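Local atomic coordinates of acyl-CoA dehydrogenase (PDB entry 2PG0), a protein that probably catalyses the FAD-dependent dehydrogenation of acyl thioesters such as acyl-CoA, introducing an alpha-beta double bond. Residues Ala7-Glu12 and Tyr73-Asn78; Ser45-Met50 and Gly164-Leu169; Thr143-Val146 and Tyr151-Val154; Leu245-Leu250 and Glu310-Gly315. All coordinates share one frame; numbering follows the deposited sequence.

Contact 1 of 4, residues Ala7-Glu12 and Tyr73-Asn78; sequences ARYLRE and YSVVIN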
loop_
_atom_site.group_PDB
_atom_site.type_symbol
_atom_site.label_atom_id
_atom_site.label_comp_id
_atom_site.label_asym_id
_atom_site.label_seq_id
_atom_site.Cartn_x
_atom_site.Cartn_y
_atom_site.Cartn_z
ATOM N N ALA A 7 11.391 17.656 -21.434
ATOM C CA ALA A 7 12.557 16.778 -21.498
ATOM C C ALA A 7 13.403 17.120 -22.716
ATOM O O ALA A 7 12.877 17.269 -23.834
ATOM C CB ALA A 7 12.122 15.331 -21.560
ATOM N N ARG A 8 14.712 17.197 -22.488
ATOM C CA ARG A 8 15.662 17.781 -23.427
ATOM C C ARG A 8 15.984 16.953 -24.664
ATOM O O ARG A 8 16.694 17.434 -25.536
ATOM C CB ARG A 8 16.974 18.120 -22.712
ATOM C CG ARG A 8 16.811 18.999 -21.492
ATOM C CD ARG A 8 18.123 19.658 -21.099
ATOM N NE ARG A 8 18.096 20.089 -19.703
ATOM C CZ ARG A 8 18.700 21.176 -19.228
ATOM N NH1 ARG A 8 19.400 21.971 -20.033
ATOM N NH2 ARG A 8 18.601 21.469 -17.936
ATOM N N TYR A 9 15.498 15.718 -24.747
ATOM C CA TYR A 9 15.878 14.872 -25.881
ATOM C C TYR A 9 15.034 15.116 -27.137
ATOM O O TYR A 9 15.388 14.643 -28.213
ATOM C CB TYR A 9 15.922 13.379 -25.511
ATOM C CG TYR A 9 14.617 12.807 -25.010
ATOM C CD1 TYR A 9 13.674 12.291 -25.896
ATOM C CD2 TYR A 9 14.326 12.771 -23.641
ATOM C CE1 TYR A 9 12.471 11.764 -25.443
ATOM C CE2 TYR A 9 13.125 12.237 -23.177
ATOM C CZ TYR A 9 12.202 11.739 -24.084
ATOM O OH TYR A 9 11.003 11.217 -23.643
ATOM N N LEU A 10 13.930 15.846 -26.996
ATOM C CA LEU A 10 13.076 16.154 -28.143
ATOM C C LEU A 10 13.322 17.567 -28.647
ATOM O O LEU A 10 13.240 18.533 -27.882
ATOM C CB LEU A 10 11.594 15.981 -27.802
ATOM C CG LEU A 10 11.098 14.596 -27.367
ATOM C CD1 LEU A 10 9.654 14.671 -26.899
ATOM C CD2 LEU A 10 11.260 13.537 -28.471
ATOM N N ARG A 11 13.627 17.681 -29.937
ATOM C CA ARG A 11 13.677 18.991 -30.579
ATOM C C ARG A 11 12.530 19.149 -31.576
ATOM O O ARG A 11 11.731 18.230 -31.763
ATOM C CB ARG A 11 15.044 19.248 -31.209
ATOM C CG ARG A 11 15.521 18.208 -32.197
ATOM C CD ARG A 11 17.010 18.402 -32.495
ATOM N NE ARG A 11 17.833 17.960 -31.374
ATOM C CZ ARG A 11 18.440 16.777 -31.303
ATOM N NH1 ARG A 11 18.338 15.902 -32.301
ATOM N NH2 ARG A 11 19.157 16.468 -30.229
ATOM N N GLU A 12 12.442 20.320 -32.204
ATOM C CA GLU A 12 11.353 20.599 -33.137
ATOM C C GLU A 12 11.146 19.493 -34.182
ATOM O O GLU A 12 10.007 19.125 -34.461
ATOM C CB GLU A 12 11.525 21.976 -33.798
ATOM C CG GLU A 12 10.248 22.534 -34.444
ATOM C CD GLU A 12 9.041 22.587 -33.501
ATOM O OE1 GLU A 12 9.214 22.854 -32.290
ATOM O OE2 GLU A 12 7.905 22.374 -33.976
ATOM N N TYR A 73 13.745 9.450 -32.006
ATOM C CA TYR A 73 12.767 8.997 -33.001
ATOM C C TYR A 73 12.117 7.684 -32.580
ATOM O O TYR A 73 10.913 7.513 -32.753
ATOM C CB TYR A 73 13.386 8.869 -34.393
ATOM C CG TYR A 73 13.581 10.201 -35.059
ATOM C CD1 TYR A 73 12.560 10.773 -35.824
ATOM C CD2 TYR A 73 14.779 10.902 -34.917
ATOM C CE1 TYR A 73 12.733 12.014 -36.444
ATOM C CE2 TYR A 73 14.964 12.147 -35.530
ATOM C CZ TYR A 73 13.934 12.690 -36.291
ATOM O OH TYR A 73 14.102 13.918 -36.898
ATOM N N SER A 74 12.908 6.772 -32.014
ATOM C CA SER A 74 12.353 5.499 -31.528
ATOM C C SER A 74 11.420 5.695 -30.340
ATOM O O SER A 74 10.398 5.013 -30.235
ATOM C CB SER A 74 13.466 4.512 -31.175
ATOM O OG SER A 74 13.977 3.902 -32.349
ATOM N N VAL A 75 11.773 6.620 -29.446
ATOM C CA VAL A 75 10.906 6.970 -28.319
ATOM C C VAL A 75 9.543 7.437 -28.838
ATOM O O VAL A 75 8.500 6.959 -28.389
ATOM C CB VAL A 75 11.539 8.050 -27.413
ATOM C CG1 VAL A 75 10.556 8.477 -26.307
ATOM C CG2 VAL A 75 12.842 7.530 -26.805
ATOM N N VAL A 76 9.562 8.351 -29.808
ATOM C CA VAL A 76 8.326 8.856 -30.403
ATOM C C VAL A 76 7.490 7.725 -31.016
ATOM O O VAL A 76 6.289 7.627 -30.759
ATOM C CB VAL A 76 8.601 9.957 -31.457
ATOM C CG1 VAL A 76 7.323 10.277 -32.239
ATOM C CG2 VAL A 76 9.145 11.214 -30.766
ATOM N N ILE A 77 8.132 6.878 -31.822
ATOM C CA ILE A 77 7.438 5.775 -32.484
ATOM C C ILE A 77 6.761 4.879 -31.450
ATOM O O ILE A 77 5.561 4.596 -31.545
ATOM C CB ILE A 77 8.385 4.965 -33.418
ATOM C CG1 ILE A 77 8.708 5.782 -34.677
ATOM C CG2 ILE A 77 7.754 3.629 -33.827
ATOM C CD1 ILE A 77 9.896 5.257 -35.475
ATOM N N ASN A 78 7.523 4.449 -30.451
ATOM C CA ASN A 78 6.977 3.513 -29.473
ATOM C C ASN A 78 5.873 4.112 -28.611
ATOM O O ASN A 78 4.897 3.422 -28.289
ATOM C CB ASN A 78 8.091 2.902 -28.639
ATOM C CG ASN A 78 9.083 2.135 -29.492
ATOM O OD1 ASN A 78 8.752 1.690 -30.600
ATOM N ND2 ASN A 78 10.295 1.996 -29.004
#
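Tyr9 offers Val75 one corner of its phenol ring, and Val75 CG1 meets that corner obliquely. Tyr9 OH lies 3.8 Å from Val75 CG1, and Tyr9 CE1 lies 3.9 Å from the same methyl, so one methyl touches both a ring carbon and the hydroxyl oxygen. The two side chains approach from opposite directions. Tyr9 CG sits between the backbone N and the carbonyl carbon (chi1 60°), which turns the ring off the loop toward helix 71-84; Val75 in turn holds CG1 anti to its own N (chi1 175°), extending that methyl to the phenol.

One residue further along, a methyl-to-methyl touch joins Leu10 CD2 to Val76 CG2 at 3.9 Å, the side chains meeting at a slant. Ala7 to Leu10 form a type I beta turn, and Arg11 takes the N-cap position of helix 12-28, so this chain reversal lies just ahead of the first helix. The backbones stay well apart: the nearest CA atoms, those of Leu10 and Tyr73, are 8.7 Å from each other.

Helix 285-313 also packs against Tyr9, and its Asp306 hydrogen-bonds to the phenol oxygen through OD1. Arg18 of helix 12-28 touches both Leu10 and Val76. Chemically the contact is apolar packing, small in area and without directional bonds between the segments. The phenol oxygen of the buried Tyr9 has its polar partner in Asp306, so toward helix 71-84 the ring is held by van der Waals packing against Val75, as Leu10 is against Val76.

Contact 2 of 4, residues Ser45-Met50 and Gly164-Leu169; sequences SFWAKM and GIHADL
His166 reaches from its loop toward Trp47 NE1 step by step. His166 CB is still 5.5 Å from Trp47 NE1 and His166 CG 5.1 Å, too far to touch. The ring then turns so that His166 CD2 leads, at 4.3 Å from Trp47 NE1, the closest approach of the two segments. Beyond it the path recedes: His166 NE2 is 4.9 Å from Trp47 NE1 and spends its polar end on the main-chain oxygen of Ile42, just ahead of helix 44-52. The imidazole and the five-membered ring of the indole are inclined at 72°, with centroids 5.8 Å apart, meeting obliquely. In Trp47, chi1 of -74° swings the indole out from helix 44-52 toward the loop.

Trp47 also packs on Ile91 of helix 89-105 and on Ile124, while Asp168 makes salt bridges to Arg44 and Arg194. Segment 164-169 belongs to the middle domain and follows Thr162, an FAD-binding residue about 8 Å from Trp47, side chain to side chain. With 52 Å² buried in all, the ring pair itself is a loose van der Waals touch; the imidazole gains a directional hold from its bond to Ile42.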
loop_
_atom_site.group_PDB
_atom_site.type_symbol
_atom_site.label_atom_id
_atom_site.label_comp_id
_atom_site.label_asym_id
_atom_site.label_seq_id
_atom_site.Cartn_x
_atom_site.Cartn_y
_atom_site.Cartn_z
ATOM N N SER A 45 0.660 -6.385 -44.230
ATOM C CA SER A 45 0.504 -5.157 -45.017
ATOM C C SER A 45 0.743 -3.899 -44.173
ATOM O O SER A 45 1.254 -2.898 -44.687
ATOM C CB SER A 45 -0.866 -5.118 -45.706
ATOM O OG SER A 45 -1.916 -5.094 -44.757
ATOM N N PHE A 46 0.401 -3.961 -42.880
ATOM C CA PHE A 46 0.676 -2.844 -41.973
ATOM C C PHE A 46 2.175 -2.598 -41.788
ATOM O O PHE A 46 2.622 -1.457 -41.830
ATOM C CB PHE A 46 -0.005 -3.013 -40.605
ATOM C CG PHE A 46 0.263 -1.862 -39.665
ATOM C CD1 PHE A 46 -0.423 -0.654 -39.811
ATOM C CD2 PHE A 46 1.235 -1.964 -38.674
ATOM C CE1 PHE A 46 -0.166 0.430 -38.960
ATOM C CE2 PHE A 46 1.497 -0.891 -37.813
ATOM C CZ PHE A 46 0.797 0.310 -37.957
ATOM N N TRP A 47 2.938 -3.667 -41.563
ATOM C CA TRP A 47 4.398 -3.582 -41.491
ATOM C C TRP A 47 5.011 -3.020 -42.781
ATOM O O TRP A 47 5.954 -2.222 -42.736
ATOM C CB TRP A 47 4.983 -4.967 -41.225
ATOM C CG TRP A 47 4.790 -5.454 -39.812
ATOM C CD1 TRP A 47 3.652 -5.975 -39.266
ATOM C CD2 TRP A 47 5.781 -5.481 -38.779
ATOM N NE1 TRP A 47 3.874 -6.323 -37.945
ATOM C CE2 TRP A 47 5.174 -6.033 -37.625
ATOM C CE3 TRP A 47 7.127 -5.093 -38.716
ATOM C CZ2 TRP A 47 5.869 -6.206 -36.424
ATOM C CZ3 TRP A 47 7.816 -5.260 -37.521
ATOM C CH2 TRP A 47 7.182 -5.817 -36.391
ATOM N N ALA A 48 4.471 -3.456 -43.920
ATOM C CA ALA A 48 4.926 -2.983 -45.226
ATOM C C ALA A 48 4.708 -1.474 -45.353
ATOM O O ALA A 48 5.568 -0.761 -45.876
ATOM C CB ALA A 48 4.201 -3.726 -46.339
ATOM N N LYS A 49 3.554 -0.998 -44.882
ATOM C CA LYS A 49 3.251 0.434 -44.877
ATOM C C LYS A 49 4.183 1.186 -43.933
ATOM O O LYS A 49 4.671 2.263 -44.263
ATOM C CB LYS A 49 1.788 0.683 -44.499
ATOM C CG LYS A 49 0.788 0.256 -45.572
ATOM C CD LYS A 49 -0.606 0.158 -44.972
ATOM C CE LYS A 49 -1.656 -0.143 -46.013
ATOM N NZ LYS A 49 -2.981 -0.395 -45.366
ATOM N N MET A 50 4.441 0.609 -42.759
ATOM C CA MET A 50 5.405 1.187 -41.824
ATOM C C MET A 50 6.791 1.323 -42.471
ATOM O O MET A 50 7.446 2.365 -42.347
ATOM C CB MET A 50 5.472 0.349 -40.536
ATOM C CG MET A 50 4.256 0.520 -39.608
ATOM S SD MET A 50 4.214 2.027 -38.587
ATOM C CE MET A 50 5.513 1.627 -37.400
ATOM N N GLY A 164 5.975 -14.125 -33.063
ATOM C CA GLY A 164 6.242 -15.553 -33.265
ATOM C C GLY A 164 5.753 -16.151 -34.576
ATOM O O GLY A 164 6.357 -17.091 -35.091
ATOM N N ILE A 165 4.652 -15.617 -35.106
ATOM C CA ILE A 165 4.117 -16.065 -36.396
ATOM C C ILE A 165 4.740 -15.302 -37.573
ATOM O O ILE A 165 5.180 -15.922 -38.542
ATOM C CB ILE A 165 2.561 -16.006 -36.440
ATOM C CG1 ILE A 165 1.945 -16.843 -35.308
ATOM C CG2 ILE A 165 2.011 -16.442 -37.826
ATOM C CD1 ILE A 165 2.427 -18.301 -35.241
ATOM N N HIS A 166 4.796 -13.973 -37.480
ATOM C CA HIS A 166 5.291 -13.153 -38.595
ATOM C C HIS A 166 6.797 -13.233 -38.834
ATOM O O HIS A 166 7.252 -13.057 -39.966
ATOM C CB HIS A 166 4.909 -11.676 -38.416
ATOM C CG HIS A 166 3.519 -11.341 -38.855
ATOM N ND1 HIS A 166 2.882 -11.991 -39.892
ATOM C CD2 HIS A 166 2.654 -10.395 -38.414
ATOM C CE1 HIS A 166 1.675 -11.475 -40.054
ATOM N NE2 HIS A 166 1.516 -10.501 -39.174
ATOM N N ALA A 167 7.570 -13.481 -37.774
ATOM C CA ALA A 167 9.025 -13.335 -37.841
ATOM C C ALA A 167 9.678 -14.199 -38.920
ATOM O O ALA A 167 9.425 -15.404 -39.017
ATOM C CB ALA A 167 9.664 -13.598 -36.482
ATOM N N ASP A 168 10.509 -13.550 -39.730
ATOM C CA ASP A 168 11.256 -14.187 -40.813
ATOM C C ASP A 168 12.704 -14.429 -40.409
ATOM O O ASP A 168 13.397 -15.263 -41.007
ATOM C CB ASP A 168 11.225 -13.286 -42.048
ATOM C CG ASP A 168 9.825 -12.845 -42.406
ATOM O OD1 ASP A 168 9.038 -13.696 -42.873
ATOM O OD2 ASP A 168 9.512 -11.646 -42.213
ATOM N N LEU A 169 13.159 -13.664 -39.420
ATOM C CA LEU A 169 14.493 -13.781 -38.844
ATOM C C LEU A 169 14.336 -13.878 -37.334
ATOM O O LEU A 169 13.777 -12.978 -36.717
ATOM C CB LEU A 169 15.334 -12.540 -39.156
ATOM C CG LEU A 169 15.851 -12.244 -40.564
ATOM C CD1 LEU A 169 16.798 -11.056 -40.479
ATOM C CD2 LEU A 169 16.568 -13.446 -41.171
#

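Contact 3 of 4, residues Thr143-Val146 and Tyr151-Val154; sequences TTAV and YYIV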
loop_
_atom_site.group_PDB
_atom_site.type_symbol
_atom_site.label_atom_id
_atom_site.label_comp_id
_atom_site.label_asym_id
_atom_site.label_seq_id
_atom_site.Cartn_x
_atom_site.Cartn_y
_atom_site.Cartn_z
ATOM N N THR A 143 18.136 -25.451 -25.064
ATOM C CA THR A 143 18.184 -25.546 -26.531
ATOM C C THR A 143 19.644 -25.697 -26.952
ATOM O O THR A 143 20.489 -24.905 -26.551
ATOM C CB THR A 143 17.525 -24.318 -27.237
ATOM O OG1 THR A 143 16.125 -24.276 -26.922
ATOM C CG2 THR A 143 17.677 -24.409 -28.760
ATOM N N THR A 144 19.934 -26.736 -27.734
ATOM C CA THR A 144 21.298 -27.008 -28.166
ATOM C C THR A 144 21.503 -26.727 -29.650
ATOM O O THR A 144 20.584 -26.870 -30.459
ATOM C CB THR A 144 21.719 -28.477 -27.892
ATOM O OG1 THR A 144 20.841 -29.364 -28.588
ATOM C CG2 THR A 144 21.675 -28.786 -26.401
ATOM N N ALA A 145 22.723 -26.325 -29.988
ATOM C CA ALA A 145 23.154 -26.185 -31.373
ATOM C C ALA A 145 24.472 -26.927 -31.511
ATOM O O ALA A 145 25.498 -26.479 -31.006
ATOM C CB ALA A 145 23.318 -24.714 -31.741
ATOM N N VAL A 146 24.424 -28.081 -32.171
ATOM C CA VAL A 146 25.598 -28.926 -32.333
ATOM C C VAL A 146 26.131 -28.756 -33.751
ATOM O O VAL A 146 25.396 -28.931 -34.725
ATOM C CB VAL A 146 25.277 -30.417 -32.052
ATOM C CG1 VAL A 146 26.547 -31.276 -32.142
ATOM C CG2 VAL A 146 24.625 -30.576 -30.683
ATOM N N TYR A 151 26.985 -26.544 -40.792
ATOM C CA TYR A 151 25.686 -26.285 -40.169
ATOM C C TYR A 151 25.700 -26.435 -38.655
ATOM O O TYR A 151 26.572 -27.104 -38.097
ATOM C CB TYR A 151 24.630 -27.234 -40.738
ATOM C CG TYR A 151 24.343 -27.033 -42.201
ATOM C CD1 TYR A 151 23.346 -26.155 -42.617
ATOM C CD2 TYR A 151 25.071 -27.724 -43.176
ATOM C CE1 TYR A 151 23.074 -25.962 -43.964
ATOM C CE2 TYR A 151 24.809 -27.535 -44.527
ATOM C CZ TYR A 151 23.807 -26.656 -44.911
ATOM O OH TYR A 151 23.534 -26.463 -46.242
ATOM N N TYR A 152 24.730 -25.789 -38.007
ATOM C CA TYR A 152 24.384 -26.074 -36.620
ATOM C C TYR A 152 23.099 -26.889 -36.616
ATOM O O TYR A 152 22.121 -26.518 -37.271
ATOM C CB TYR A 152 24.153 -24.785 -35.830
ATOM C CG TYR A 152 25.404 -24.036 -35.456
ATOM C CD1 TYR A 152 26.163 -24.421 -34.350
ATOM C CD2 TYR A 152 25.818 -22.929 -36.189
ATOM C CE1 TYR A 152 27.311 -23.733 -33.997
ATOM C CE2 TYR A 152 26.966 -22.232 -35.844
ATOM C CZ TYR A 152 27.706 -22.641 -34.746
ATOM O OH TYR A 152 28.838 -21.954 -34.393
ATOM N N ILE A 153 23.106 -28.003 -35.892
ATOM C CA ILE A 153 21.901 -28.801 -35.720
ATOM C C ILE A 153 21.230 -28.344 -34.423
ATOM O O ILE A 153 21.790 -28.513 -33.334
ATOM C CB ILE A 153 22.193 -30.329 -35.693
ATOM C CG1 ILE A 153 23.041 -30.778 -36.906
ATOM C CG2 ILE A 153 20.893 -31.126 -35.582
ATOM C CD1 ILE A 153 22.546 -30.310 -38.274
ATOM N N VAL A 154 20.047 -27.744 -34.557
ATOM C CA VAL A 154 19.375 -27.102 -33.420
ATOM C C VAL A 154 18.200 -27.931 -32.898
ATOM O O VAL A 154 17.318 -28.353 -33.656
ATOM C CB VAL A 154 18.922 -25.648 -33.748
ATOM C CG1 VAL A 154 18.348 -24.958 -32.507
ATOM C CG2 VAL A 154 20.080 -24.838 -34.302
HETATM O O HOH W 1 21.168 -30.156 -31.288
#
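Val146 and Ile153 form an antiparallel hydrogen-bonded pair, each giving its N-H to the other's carbonyl. Val146 N donates to Ile153 O over 2.9 Å, and Ile153 N returns the bond to Val146 O at 2.7 Å, with a nearly straight N-H...O angle of 176°. The carbonyl of Ile153 has a second donor: a water lies 2.7 Å from Ile153 O and gives it a proton. The same water is hydrogen-bonded to Thr144 OG1, so the threonine hydroxyl is tied through it to the facing strand.

Next along, Ala145 and Val154 make a non-hydrogen-bonded pair, where alpha carbons supply weaker donors. Val154 CA comes within 3.2 Å of Thr144 O, and Ala145 CA within 3.3 Å of Ile153 O, both in CA-H...O geometry.

Ala145, Tyr152 and Val154 gather on the sheet face turned away from Val146 and Ile153. Ala145 CB touches Tyr152 CD1 at 3.9 Å, approaching the phenol ring obliquely. Val154 holds CG1 anti to its own N (chi1 -175°), which brings that methyl to 3.8 Å from Thr143 CG2. Two buried side chains end in polar bonds outside the pair: Thr143 OG1 with Glu131, and Tyr152 OH with Glu234.

The two strands, 144-148 and 151-161, are a beta hairpin of the middle domain. Strand 151-161 continues the sheet through backbone bonds of Tyr152 with Val225 and Val154 with Ala223, while Thr143 and Ala145 bond to Lys175 at the end of strand 169-175, and Leu190 of strand 187-193 packs against Tyr152 and Val154.

Contact 4 of 4, residues Leu245-Leu250 and Glu310-Gly315; sequences LQQERL and EEHMAG
His312 is held at both ring nitrogens by consecutive glutamines of the facing helix. Gln246 NE2 donates to His312 ND1 at 3.0 Å, its nitrogen close to the ring plane though the amide is turned 63° from it. His312 NE2 donates to Gln247 OE1 over 2.8 Å in an almost straight bond (176°) that lies in the imidazole plane and lands on a lone pair of the amide oxygen. One nitrogen accepting and the other donating is consistent with a neutral ring protonated at NE2. Leu250 CD2 adds an apolar touch, 3.7 Å from His312 CD2, and Phe71 meets the imidazole edge-to-face.

A second shell fixes the amides: Gln247 NE2 bonds to Asp96 O and Gln246 OE1 to Ile318 N. Replacing His312 by leucine would probably leave Gln247 OE1 without its donor and Gln246 NE2 with little beyond a weak bond to Lys316 O, each amide held mainly by its other end.

Gly315, with positive phi and two bonds back into the last turn, ends helix 285-313 in a Schellman motif. Polar pairing of this helix end with helix 237-273 belongs to the C-terminal, mainly helical domain of the acyl-CoA dehydrogenase fold.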
loop_
_atom_site.group_PDB
_atom_site.type_symbol
_atom_site.label_atom_id
_atom_site.label_comp_id
_atom_site.label_asym_id
_atom_site.label_seq_id
_atom_site.Cartn_x
_atom_site.Cartn_y
_atom_site.Cartn_z
ATOM N N LEU A 245 19.883 -5.816 -23.045
ATOM C CA LEU A 245 18.721 -5.760 -22.148
ATOM C C LEU A 245 18.493 -4.380 -21.490
ATOM O O LEU A 245 17.370 -4.092 -21.067
ATOM C CB LEU A 245 18.746 -6.910 -21.117
ATOM C CG LEU A 245 18.220 -8.278 -21.602
ATOM C CD1 LEU A 245 18.766 -9.435 -20.766
ATOM C CD2 LEU A 245 16.697 -8.337 -21.638
ATOM N N GLN A 246 19.530 -3.538 -21.418
ATOM C CA GLN A 246 19.373 -2.142 -20.959
ATOM C C GLN A 246 18.362 -1.400 -21.844
ATOM O O GLN A 246 17.385 -0.855 -21.340
ATOM C CB GLN A 246 20.717 -1.379 -20.881
ATOM C CG GLN A 246 20.578 0.145 -20.558
ATOM C CD GLN A 246 21.907 0.905 -20.357
ATOM O OE1 GLN A 246 22.757 0.523 -19.536
ATOM N NE2 GLN A 246 22.069 2.011 -21.085
ATOM N N GLN A 247 18.590 -1.396 -23.161
ATOM C CA GLN A 247 17.627 -0.782 -24.083
ATOM C C GLN A 247 16.262 -1.480 -24.043
ATOM O O GLN A 247 15.228 -0.809 -24.066
ATOM C CB GLN A 247 18.181 -0.698 -25.516
ATOM C CG GLN A 247 17.228 -0.002 -26.502
ATOM C CD GLN A 247 17.949 0.702 -27.639
ATOM O OE1 GLN A 247 18.851 1.517 -27.418
ATOM N NE2 GLN A 247 17.538 0.408 -28.866
ATOM N N GLU A 248 16.261 -2.815 -23.981
ATOM C CA GLU A 248 15.009 -3.590 -23.911
ATOM C C GLU A 248 14.125 -3.149 -22.730
ATOM O O GLU A 248 12.933 -2.854 -22.901
ATOM C CB GLU A 248 15.284 -5.103 -23.847
ATOM C CG GLU A 248 14.001 -5.961 -23.827
ATOM C CD GLU A 248 14.249 -7.469 -23.969
ATOM O OE1 GLU A 248 15.251 -7.877 -24.601
ATOM O OE2 GLU A 248 13.417 -8.253 -23.458
ATOM N N ARG A 249 14.722 -3.101 -21.542
ATOM C CA ARG A 249 14.011 -2.675 -20.339
ATOM C C ARG A 249 13.536 -1.222 -20.422
ATOM O O ARG A 249 12.452 -0.890 -19.930
ATOM C CB ARG A 249 14.859 -2.945 -19.091
ATOM C CG ARG A 249 14.927 -4.438 -18.794
ATOM C CD ARG A 249 16.148 -4.864 -18.005
ATOM N NE ARG A 249 16.183 -6.325 -17.932
ATOM C CZ ARG A 249 17.226 -7.050 -17.525
ATOM N NH1 ARG A 249 18.354 -6.460 -17.153
ATOM N NH2 ARG A 249 17.135 -8.378 -17.499
ATOM N N LEU A 250 14.338 -0.372 -21.064
ATOM C CA LEU A 250 13.959 1.025 -21.273
ATOM C C LEU A 250 12.724 1.135 -22.167
ATOM O O LEU A 250 11.838 1.955 -21.911
ATOM C CB LEU A 250 15.129 1.842 -21.848
ATOM C CG LEU A 250 14.922 3.359 -22.020
ATOM C CD1 LEU A 250 14.400 4.023 -20.727
ATOM C CD2 LEU A 250 16.207 4.033 -22.497
ATOM N N GLU A 310 17.727 10.319 -21.574
ATOM C CA GLU A 310 18.850 11.249 -21.748
ATOM C C GLU A 310 20.207 10.600 -21.448
ATOM O O GLU A 310 21.132 10.694 -22.262
ATOM C CB GLU A 310 18.650 12.514 -20.899
ATOM C CG GLU A 310 17.505 13.408 -21.370
ATOM C CD GLU A 310 17.199 14.537 -20.395
ATOM O OE1 GLU A 310 18.005 14.761 -19.463
ATOM O OE2 GLU A 310 16.144 15.196 -20.554
ATOM N N GLU A 311 20.313 9.939 -20.293
ATOM C CA GLU A 311 21.518 9.176 -19.924
ATOM C C GLU A 311 21.885 8.122 -20.974
ATOM O O GLU A 311 23.047 8.003 -21.376
ATOM C CB GLU A 311 21.322 8.478 -18.574
ATOM C CG GLU A 311 21.354 9.387 -17.370
ATOM C CD GLU A 311 22.695 10.059 -17.179
ATOM O OE1 GLU A 311 23.612 9.438 -16.581
ATOM O OE2 GLU A 311 22.819 11.217 -17.620
ATOM N N HIS A 312 20.882 7.355 -21.401
ATOM C CA HIS A 312 21.052 6.324 -22.420
ATOM C C HIS A 312 21.619 6.917 -23.714
ATOM O O HIS A 312 22.589 6.400 -24.265
ATOM C CB HIS A 312 19.709 5.648 -22.696
ATOM C CG HIS A 312 19.801 4.461 -23.601
ATOM N ND1 HIS A 312 20.623 3.387 -23.338
ATOM C CD2 HIS A 312 19.157 4.171 -24.754
ATOM C CE1 HIS A 312 20.488 2.490 -24.298
ATOM N NE2 HIS A 312 19.607 2.942 -25.170
ATOM N N MET A 313 21.018 8.013 -24.168
ATOM C CA MET A 313 21.415 8.671 -25.416
ATOM C C MET A 313 22.825 9.272 -25.341
ATOM O O MET A 313 23.520 9.372 -26.359
ATOM C CB MET A 313 20.370 9.720 -25.821
ATOM C CG MET A 313 19.035 9.121 -26.304
ATOM S SD MET A 313 17.804 10.331 -26.857
ATOM C CE MET A 313 18.629 10.995 -28.322
ATOM N N ALA A 314 23.238 9.654 -24.132
ATOM C CA ALA A 314 24.588 10.161 -23.872
ATOM C C ALA A 314 25.651 9.054 -23.832
ATOM O O ALA A 314 26.842 9.339 -23.653
ATOM C CB ALA A 314 24.599 10.966 -22.568
ATOM N N GLY A 315 25.223 7.800 -23.994
ATOM C CA GLY A 315 26.132 6.655 -24.035
ATOM C C GLY A 315 26.570 6.174 -22.663
ATOM O O GLY A 315 27.578 5.478 -22.529
#

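From the N terminus, contact 1 opens in the loop before helix 12-28 and closes on helix 71-84, bringing the chain's start back onto the N-terminal helical domain. Contact 2 opens within that span, on helix 44-52, and closes beyond it at 164-169, so the two cross; it ties the N-terminal helices to the middle domain. Contact 3, a short hairpin closure, falls wholly within the span of contact 2. Contact 4 follows in series, joining two helices of the C-terminal domain. Although distant in sequence, contacts 1 and 4 touch: Arg8 N lies 3.1 Å from Glu310 OE2, a probable hydrogen bond, and Tyr9 packs on Met313. Contact 3 lies opposite contact 1 about the chain's centre.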